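Local structure of mRNA export factor MEX67 (Candida albicans, 1Q40) at residues B[69-77]-B[142-153]; B[180-188]-B[199-210]. The protein probably serves in the export of mRNA from the nucleus, this part of it being an NTF2-like domain that pairs with another protein chain. One frame throughout, in Å; residues are numbered along the deposited sequence.

Both contacts belong to one NTF2-like domain and meet on its curved sheet, their centres about 14 Å apart. Interaction 2 is the buried one: strands 181-190 and 198-208 run as an antiparallel hairpin, tied by backbone bonds and by two arginine-aspartate pairs. Interaction 1 lies nearer the surface, where the loop 69-77 packs on the end of strand 134-146 and the turn after it; water does much of the joining there, with a single direct hydrogen bond. Strand 134-146 is the sheet neighbour of strand 181-190, and K181 NZ forms a salt bridge to E144 OE2 (2.8 Å), the oxygen that also receives the Y73 hydroxyl.

Interaction 1: residues B[69-77]-B[142-153]; sequences DFGYYLNNS and FDEVAQPEVDGS
Y72 lays its ring under P148, whose CD stands 3.5 Å from the ring centroid and only 9° off the ring normal, a CH-pi contact over the face. Q147 CB touches the Y72 hydroxyl oxygen, OH, at 3.5 Å, oblique to the ring, while D151 OD1 lies at the ring edge, near its plane. Y73, the next residue, reaches the strand instead: its OH donates to E144 OE2 at 2.6 Å, meeting that oxygen on its anti side and 33° out of the carboxylate plane. With CG anti to the carbonyl carbon (chi1 -67°) and an extended chain beyond, E144 carries its carboxylate toward the Y73 hydroxyl, and S179 N hydrogen-bonds to the other oxygen, E144 OE1. The hydroxyl also touches the edge of the F142 ring.

In the NTF2-like fold of this domain, the contact joins the loop between strand 44-49 and helix 86-91 to the far end of strand 134-146. An Asx turn shapes the second segment here: D151 OD1 accepts both S153 N and S153 OG.

Toward N75 and S153 the fit is looser and wetter. One water donates to G71 O and to S153 O, both at 2.6 Å; a second links Y72 O to G152 N. N75 CB rests 3.3 Å from G152 O, and N76 ND2 is hydrogen-bonded to Q106 OE1.

Interaction 2: residues B[180-188]-B[199-210]; sequences KKSFDRTFV and VASDTLLIRPYT
R185 holds CG anti to its own amide nitrogen (chi1 -163°) and stays extended to NE, meeting D202 side-on. R185 NE donates to the syn lone pair of D202 OD1 at 3.0 Å in a nearly straight bond (171°), and R185 NH1 donates to D202 OD2 at 2.9 Å, tilted out of the guanidinium plane. On the other face of the sheet R207, with CG between backbone N and carbonyl carbon (52°) and extended beyond, brings its guanidinium edge to the D184 carboxylate, the planes only modestly tilted: R207 NE reaches D184 OD2 at 2.8 Å, and NH1 makes a longer bond of 3.3 Å to OD1. S182 CB lies over one guanidinium face, toward its rim.

The strands carrying these pairs form an antiparallel beta hairpin. S182-R207, D184-L205 and T186-T203 are hydrogen-bonded pairs; F183-I206, R185-L204 and F187-D202 alternate with them. V188 N bonds to S201 O, but A200 N, not S201 N, bonds to V188 O. At the open end, K180 CD makes a CH-pi contact over the face of Y209, 3.9 Å from the ring centroid, and S182 OG accepts T210 N at 3.1 Å.

Helix 14-29 packs over R185, F187 and D202, its W28 in a cation-pi contact with R185; Y39, from the loop that follows, hydrogen-bonds to D202 OD2. T186, S201 and T203 instead hydrogen-bond to polar side chains of another protein chain. Each arginine's two-nitrogen grip probably balances much of the buried charge, though an acidic side chain of that other chain lies close to D184 OD2; Y39 and H139 probably help to fix D202 and D184.

Interaction 1: residues B[69-77]-B[142-153]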
# COMPACT_ATOMS: atom_id res chain seq x y z
N ASP B 69 -4.48 -18.43 -8.06
CA ASP B 69 -5.30 -18.09 -9.22
C ASP B 69 -6.10 -16.81 -8.93
O ASP B 69 -7.02 -16.80 -8.11
CB ASP B 69 -6.23 -19.25 -9.58
CG ASP B 69 -6.88 -19.09 -10.95
OD1 ASP B 69 -6.89 -20.08 -11.74
OD2 ASP B 69 -7.40 -18.03 -11.32
N PHE B 70 -5.73 -15.72 -9.62
CA PHE B 70 -6.41 -14.43 -9.46
C PHE B 70 -7.51 -14.17 -10.51
O PHE B 70 -7.89 -13.01 -10.73
CB PHE B 70 -5.38 -13.29 -9.52
CG PHE B 70 -4.44 -13.26 -8.36
CD1 PHE B 70 -3.14 -13.75 -8.47
CD2 PHE B 70 -4.84 -12.70 -7.16
CE1 PHE B 70 -2.26 -13.69 -7.39
CE2 PHE B 70 -3.97 -12.64 -6.07
CZ PHE B 70 -2.68 -13.14 -6.18
N GLY B 71 -8.02 -15.23 -11.15
CA GLY B 71 -9.02 -15.14 -12.21
C GLY B 71 -10.23 -14.23 -12.03
O GLY B 71 -10.66 -13.59 -12.98
N TYR B 72 -10.80 -14.17 -10.83
CA TYR B 72 -11.95 -13.29 -10.58
C TYR B 72 -11.60 -11.79 -10.49
O TYR B 72 -12.47 -10.94 -10.64
CB TYR B 72 -12.68 -13.70 -9.29
CG TYR B 72 -13.62 -14.88 -9.45
CD1 TYR B 72 -13.54 -15.99 -8.61
CD2 TYR B 72 -14.58 -14.89 -10.46
CE1 TYR B 72 -14.39 -17.08 -8.77
CE2 TYR B 72 -15.44 -15.97 -10.63
CZ TYR B 72 -15.35 -17.06 -9.78
OH TYR B 72 -16.21 -18.11 -9.95
N TYR B 73 -10.32 -11.50 -10.26
CA TYR B 73 -9.83 -10.16 -9.96
C TYR B 73 -9.12 -9.45 -11.12
O TYR B 73 -9.06 -8.22 -11.16
CB TYR B 73 -8.83 -10.26 -8.83
CG TYR B 73 -9.40 -10.79 -7.53
CD1 TYR B 73 -9.94 -9.92 -6.60
CD2 TYR B 73 -9.40 -12.14 -7.25
CE1 TYR B 73 -10.48 -10.38 -5.41
CE2 TYR B 73 -9.93 -12.63 -6.03
CZ TYR B 73 -10.45 -11.73 -5.11
OH TYR B 73 -10.99 -12.15 -3.91
N LEU B 74 -8.57 -10.23 -12.05
CA LEU B 74 -7.63 -9.68 -13.03
C LEU B 74 -8.23 -8.69 -14.00
O LEU B 74 -7.59 -7.70 -14.34
CB LEU B 74 -6.95 -10.80 -13.82
CG LEU B 74 -5.97 -11.67 -13.07
CD1 LEU B 74 -5.56 -12.83 -13.96
CD2 LEU B 74 -4.76 -10.88 -12.65
N ASN B 75 -9.44 -8.95 -14.48
CA ASN B 75 -10.02 -8.04 -15.49
C ASN B 75 -10.31 -6.66 -14.92
O ASN B 75 -10.23 -5.66 -15.63
CB ASN B 75 -11.29 -8.61 -16.11
CG ASN B 75 -11.75 -7.80 -17.30
OD1 ASN B 75 -10.97 -7.54 -18.23
ND2 ASN B 75 -13.00 -7.38 -17.28
N ASN B 76 -10.64 -6.61 -13.64
CA ASN B 76 -10.94 -5.35 -12.97
C ASN B 76 -9.78 -4.72 -12.21
O ASN B 76 -9.96 -3.65 -11.61
CB ASN B 76 -12.13 -5.56 -12.04
CG ASN B 76 -13.43 -5.81 -12.80
OD1 ASN B 76 -13.55 -5.43 -13.97
ND2 ASN B 76 -14.38 -6.46 -12.16
N SER B 77 -8.61 -5.35 -12.24
CA SER B 77 -7.45 -4.87 -11.48
C SER B 77 -6.89 -3.58 -12.05
O SER B 77 -6.56 -3.49 -13.22
CB SER B 77 -6.35 -5.94 -11.46
OG SER B 77 -5.12 -5.42 -10.96
N PHE B 142 -8.44 -12.89 4.15
CA PHE B 142 -9.83 -13.37 4.16
C PHE B 142 -9.96 -14.73 3.49
O PHE B 142 -9.06 -15.18 2.77
CB PHE B 142 -10.80 -12.35 3.53
CG PHE B 142 -10.47 -11.97 2.09
CD1 PHE B 142 -10.76 -12.83 1.03
CD2 PHE B 142 -9.91 -10.74 1.81
CE1 PHE B 142 -10.45 -12.47 -0.29
CE2 PHE B 142 -9.61 -10.38 0.48
CZ PHE B 142 -9.89 -11.24 -0.55
N ASP B 143 -11.07 -15.41 3.78
CA ASP B 143 -11.48 -16.60 3.05
C ASP B 143 -12.48 -16.19 1.99
O ASP B 143 -13.27 -15.27 2.20
CB ASP B 143 -12.16 -17.59 4.00
CG ASP B 143 -11.21 -18.17 5.00
OD1 ASP B 143 -10.54 -19.16 4.65
OD2 ASP B 143 -11.06 -17.70 6.15
N GLU B 144 -12.43 -16.85 0.84
CA GLU B 144 -13.47 -16.68 -0.16
C GLU B 144 -14.46 -17.81 0.04
O GLU B 144 -14.07 -18.97 0.03
CB GLU B 144 -12.87 -16.73 -1.56
CG GLU B 144 -11.97 -15.54 -1.85
CD GLU B 144 -11.24 -15.67 -3.18
OE1 GLU B 144 -11.33 -16.74 -3.81
OE2 GLU B 144 -10.56 -14.70 -3.59
N VAL B 145 -15.72 -17.46 0.26
CA VAL B 145 -16.78 -18.44 0.55
C VAL B 145 -17.71 -18.73 -0.62
O VAL B 145 -18.43 -19.72 -0.61
CB VAL B 145 -17.61 -18.01 1.78
CG1 VAL B 145 -16.73 -17.94 3.03
CG2 VAL B 145 -18.31 -16.68 1.56
N ALA B 146 -17.71 -17.86 -1.63
CA ALA B 146 -18.52 -18.06 -2.82
C ALA B 146 -18.06 -17.18 -3.97
O ALA B 146 -17.40 -16.16 -3.75
CB ALA B 146 -20.03 -17.80 -2.51
N GLN B 147 -18.42 -17.60 -5.18
CA GLN B 147 -18.16 -16.83 -6.40
C GLN B 147 -18.81 -15.47 -6.25
O GLN B 147 -19.75 -15.33 -5.46
CB GLN B 147 -18.72 -17.58 -7.64
CG GLN B 147 -20.24 -17.64 -7.71
CD GLN B 147 -20.80 -18.57 -8.81
OE1 GLN B 147 -20.22 -19.61 -9.12
NE2 GLN B 147 -21.95 -18.19 -9.37
N PRO B 148 -18.35 -14.46 -6.98
CA PRO B 148 -19.02 -13.16 -6.96
C PRO B 148 -20.45 -13.24 -7.51
O PRO B 148 -20.77 -14.12 -8.30
CB PRO B 148 -18.13 -12.27 -7.85
CG PRO B 148 -17.31 -13.19 -8.63
CD PRO B 148 -17.16 -14.46 -7.85
N GLU B 149 -21.30 -12.33 -7.06
CA GLU B 149 -22.66 -12.23 -7.58
C GLU B 149 -22.65 -12.08 -9.11
O GLU B 149 -23.43 -12.74 -9.81
CB GLU B 149 -23.40 -11.07 -6.93
CG GLU B 149 -24.79 -10.82 -7.52
CD GLU B 149 -25.61 -9.84 -6.70
OE1 GLU B 149 -25.04 -9.17 -5.82
OE2 GLU B 149 -26.83 -9.74 -6.96
N VAL B 150 -21.75 -11.23 -9.59
CA VAL B 150 -21.60 -10.92 -11.01
C VAL B 150 -20.20 -11.34 -11.46
O VAL B 150 -19.20 -10.91 -10.88
CB VAL B 150 -21.79 -9.41 -11.26
CG1 VAL B 150 -21.55 -9.04 -12.75
CG2 VAL B 150 -23.17 -8.97 -10.82
N ASP B 151 -20.12 -12.18 -12.49
CA ASP B 151 -18.83 -12.70 -12.95
C ASP B 151 -18.13 -11.67 -13.83
O ASP B 151 -18.55 -11.45 -14.96
CB ASP B 151 -19.03 -14.01 -13.73
CG ASP B 151 -17.73 -14.81 -13.90
OD1 ASP B 151 -16.62 -14.22 -13.96
OD2 ASP B 151 -17.75 -16.07 -13.96
N GLY B 152 -17.09 -11.04 -13.31
CA GLY B 152 -16.33 -10.05 -14.06
C GLY B 152 -14.98 -10.54 -14.55
O GLY B 152 -14.08 -9.74 -14.73
N SER B 153 -14.84 -11.85 -14.76
CA SER B 153 -13.55 -12.48 -15.02
C SER B 153 -13.08 -12.44 -16.48
O SER B 153 -11.88 -12.33 -16.75
CB SER B 153 -13.56 -13.94 -14.53
OG SER B 153 -14.48 -14.73 -15.26
O HOH W 1 -9.99 -12.04 -14.94
O HOH W 2 -15.25 -11.14 -10.96
O HOH W 3 -12.07 -9.00 -12.49
O HOH W 4 -18.58 -17.42 -11.46

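Interaction 2: residues B[180-188]-B[199-210]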
# COMPACT_ATOMS: atom_id res chain seq x y z
N LYS B 180 -8.00 -18.40 -0.05
CA LYS B 180 -7.64 -17.30 0.81
C LYS B 180 -6.82 -16.29 0.02
O LYS B 180 -6.10 -16.67 -0.89
CB LYS B 180 -6.81 -17.78 2.01
CG LYS B 180 -7.57 -18.70 2.94
CD LYS B 180 -6.67 -19.17 4.08
CE LYS B 180 -6.88 -18.35 5.34
NZ LYS B 180 -7.37 -19.19 6.47
N LYS B 181 -6.96 -15.02 0.37
CA LYS B 181 -6.08 -13.96 -0.14
C LYS B 181 -5.63 -13.07 1.02
O LYS B 181 -6.30 -12.98 2.03
CB LYS B 181 -6.81 -13.10 -1.18
CG LYS B 181 -7.47 -13.87 -2.33
CD LYS B 181 -6.46 -14.36 -3.34
CE LYS B 181 -7.15 -14.81 -4.63
NZ LYS B 181 -8.17 -15.87 -4.38
N SER B 182 -4.48 -12.43 0.87
CA SER B 182 -4.11 -11.35 1.78
C SER B 182 -4.45 -10.04 1.08
O SER B 182 -4.69 -10.02 -0.13
CB SER B 182 -2.64 -11.41 2.18
OG SER B 182 -2.45 -12.46 3.12
N PHE B 183 -4.52 -8.97 1.85
CA PHE B 183 -4.96 -7.68 1.32
C PHE B 183 -4.59 -6.51 2.22
O PHE B 183 -4.28 -6.66 3.41
CB PHE B 183 -6.48 -7.68 1.15
CG PHE B 183 -7.23 -7.47 2.43
CD1 PHE B 183 -7.61 -6.19 2.83
CD2 PHE B 183 -7.50 -8.54 3.27
CE1 PHE B 183 -8.27 -5.97 4.03
CE2 PHE B 183 -8.18 -8.34 4.49
CZ PHE B 183 -8.57 -7.06 4.87
N ASP B 184 -4.66 -5.33 1.60
CA ASP B 184 -4.58 -4.04 2.28
C ASP B 184 -5.68 -3.15 1.71
O ASP B 184 -5.93 -3.16 0.51
CB ASP B 184 -3.22 -3.41 2.04
CG ASP B 184 -2.08 -4.42 2.13
OD1 ASP B 184 -1.53 -4.60 3.26
OD2 ASP B 184 -1.68 -5.06 1.13
N ARG B 185 -6.34 -2.39 2.56
CA ARG B 185 -7.43 -1.53 2.14
C ARG B 185 -7.35 -0.18 2.84
O ARG B 185 -7.26 -0.13 4.07
CB ARG B 185 -8.76 -2.20 2.44
CG ARG B 185 -9.93 -1.59 1.67
CD ARG B 185 -11.20 -2.43 1.73
NE ARG B 185 -12.22 -1.86 0.85
CZ ARG B 185 -13.34 -2.46 0.48
NH1 ARG B 185 -14.19 -1.83 -0.31
NH2 ARG B 185 -13.62 -3.68 0.89
N THR B 186 -7.43 0.89 2.06
CA THR B 186 -7.30 2.27 2.54
C THR B 186 -8.58 3.05 2.27
O THR B 186 -9.06 3.10 1.14
CB THR B 186 -6.11 2.96 1.85
OG1 THR B 186 -4.90 2.32 2.23
CG2 THR B 186 -5.92 4.40 2.32
N PHE B 187 -9.13 3.65 3.33
CA PHE B 187 -10.30 4.51 3.27
C PHE B 187 -9.89 5.95 3.63
O PHE B 187 -9.15 6.16 4.59
CB PHE B 187 -11.35 4.05 4.29
CG PHE B 187 -11.82 2.63 4.12
CD1 PHE B 187 -12.94 2.33 3.36
CD2 PHE B 187 -11.18 1.59 4.78
CE1 PHE B 187 -13.40 1.03 3.23
CE2 PHE B 187 -11.62 0.27 4.66
CZ PHE B 187 -12.74 -0.00 3.89
N VAL B 188 -10.36 6.93 2.87
CA VAL B 188 -10.39 8.32 3.34
C VAL B 188 -11.83 8.59 3.74
O VAL B 188 -12.72 8.54 2.90
CB VAL B 188 -9.95 9.32 2.26
CG1 VAL B 188 -10.02 10.75 2.79
CG2 VAL B 188 -8.55 9.01 1.78
N VAL B 199 -17.24 7.82 2.78
CA VAL B 199 -16.00 7.33 2.18
C VAL B 199 -15.75 8.09 0.88
O VAL B 199 -16.45 7.90 -0.11
CB VAL B 199 -16.04 5.80 1.93
CG1 VAL B 199 -14.73 5.31 1.31
CG2 VAL B 199 -16.33 5.04 3.23
N ALA B 200 -14.75 8.97 0.91
CA ALA B 200 -14.33 9.75 -0.25
C ALA B 200 -13.51 8.92 -1.24
O ALA B 200 -13.62 9.11 -2.44
CB ALA B 200 -13.51 10.95 0.19
N SER B 201 -12.67 8.05 -0.70
CA SER B 201 -11.73 7.23 -1.47
C SER B 201 -11.57 5.88 -0.80
O SER B 201 -11.55 5.79 0.43
CB SER B 201 -10.36 7.92 -1.58
OG SER B 201 -9.37 7.04 -2.12
N ASP B 202 -11.44 4.83 -1.61
CA ASP B 202 -11.41 3.45 -1.14
C ASP B 202 -10.56 2.65 -2.13
O ASP B 202 -10.97 2.50 -3.29
CB ASP B 202 -12.85 2.95 -1.10
CG ASP B 202 -13.00 1.57 -0.52
OD1 ASP B 202 -12.00 0.84 -0.32
OD2 ASP B 202 -14.13 1.11 -0.26
N THR B 203 -9.39 2.18 -1.70
CA THR B 203 -8.50 1.38 -2.54
C THR B 203 -8.23 0.03 -1.88
O THR B 203 -7.80 -0.03 -0.73
CB THR B 203 -7.14 2.10 -2.84
OG1 THR B 203 -6.54 2.60 -1.63
CG2 THR B 203 -7.36 3.33 -3.65
N LEU B 204 -8.49 -1.05 -2.63
CA LEU B 204 -8.33 -2.41 -2.15
C LEU B 204 -7.20 -3.04 -2.95
O LEU B 204 -7.25 -3.04 -4.18
CB LEU B 204 -9.61 -3.21 -2.40
CG LEU B 204 -9.61 -4.71 -2.09
CD1 LEU B 204 -9.19 -5.01 -0.66
CD2 LEU B 204 -10.97 -5.30 -2.36
N LEU B 205 -6.20 -3.58 -2.25
CA LEU B 205 -5.10 -4.30 -2.86
C LEU B 205 -5.21 -5.78 -2.50
O LEU B 205 -5.31 -6.13 -1.32
CB LEU B 205 -3.76 -3.74 -2.40
CG LEU B 205 -2.53 -4.29 -3.16
CD1 LEU B 205 -1.47 -3.24 -3.30
CD2 LEU B 205 -1.91 -5.51 -2.47
N ILE B 206 -5.18 -6.64 -3.52
CA ILE B 206 -5.32 -8.09 -3.39
C ILE B 206 -3.99 -8.74 -3.76
O ILE B 206 -3.39 -8.41 -4.79
CB ILE B 206 -6.43 -8.59 -4.34
CG1 ILE B 206 -7.78 -7.92 -4.00
CG2 ILE B 206 -6.56 -10.11 -4.30
CD1 ILE B 206 -8.34 -8.29 -2.62
N ARG B 207 -3.53 -9.66 -2.91
CA ARG B 207 -2.23 -10.31 -3.05
C ARG B 207 -2.26 -11.75 -2.48
O ARG B 207 -3.24 -12.16 -1.82
CB ARG B 207 -1.13 -9.46 -2.39
CG ARG B 207 -1.41 -9.04 -0.96
CD ARG B 207 -0.37 -8.10 -0.36
NE ARG B 207 -0.74 -7.65 0.98
CZ ARG B 207 -0.41 -8.27 2.11
NH1 ARG B 207 -0.80 -7.77 3.27
NH2 ARG B 207 0.29 -9.41 2.08
N PRO B 208 -1.23 -12.55 -2.78
CA PRO B 208 -1.20 -13.94 -2.30
C PRO B 208 -1.30 -14.01 -0.77
O PRO B 208 -0.75 -13.16 -0.05
CB PRO B 208 0.14 -14.46 -2.80
CG PRO B 208 0.45 -13.60 -4.00
CD PRO B 208 -0.05 -12.24 -3.60
N TYR B 209 -2.04 -14.99 -0.29
CA TYR B 209 -2.18 -15.23 1.14
C TYR B 209 -0.82 -15.54 1.74
O TYR B 209 -0.03 -16.31 1.17
CB TYR B 209 -3.10 -16.42 1.37
CG TYR B 209 -3.18 -16.85 2.81
CD1 TYR B 209 -3.60 -15.96 3.80
CD2 TYR B 209 -2.82 -18.14 3.19
CE1 TYR B 209 -3.67 -16.36 5.13
CE2 TYR B 209 -2.89 -18.55 4.52
CZ TYR B 209 -3.32 -17.65 5.49
OH TYR B 209 -3.40 -18.04 6.80
N THR B 210 -0.55 -14.92 2.89
CA THR B 210 0.61 -15.23 3.67
C THR B 210 0.17 -15.55 5.09
O THR B 210 -0.44 -14.71 5.77
CB THR B 210 1.68 -14.11 3.62
OG1 THR B 210 2.87 -14.57 4.26
CG2 THR B 210 1.27 -12.85 4.40
O HOH W 5 -2.99 -17.06 -2.07
O HOH W 6 -1.47 -11.76 5.97
O HOH W 7 -8.02 5.42 -0.52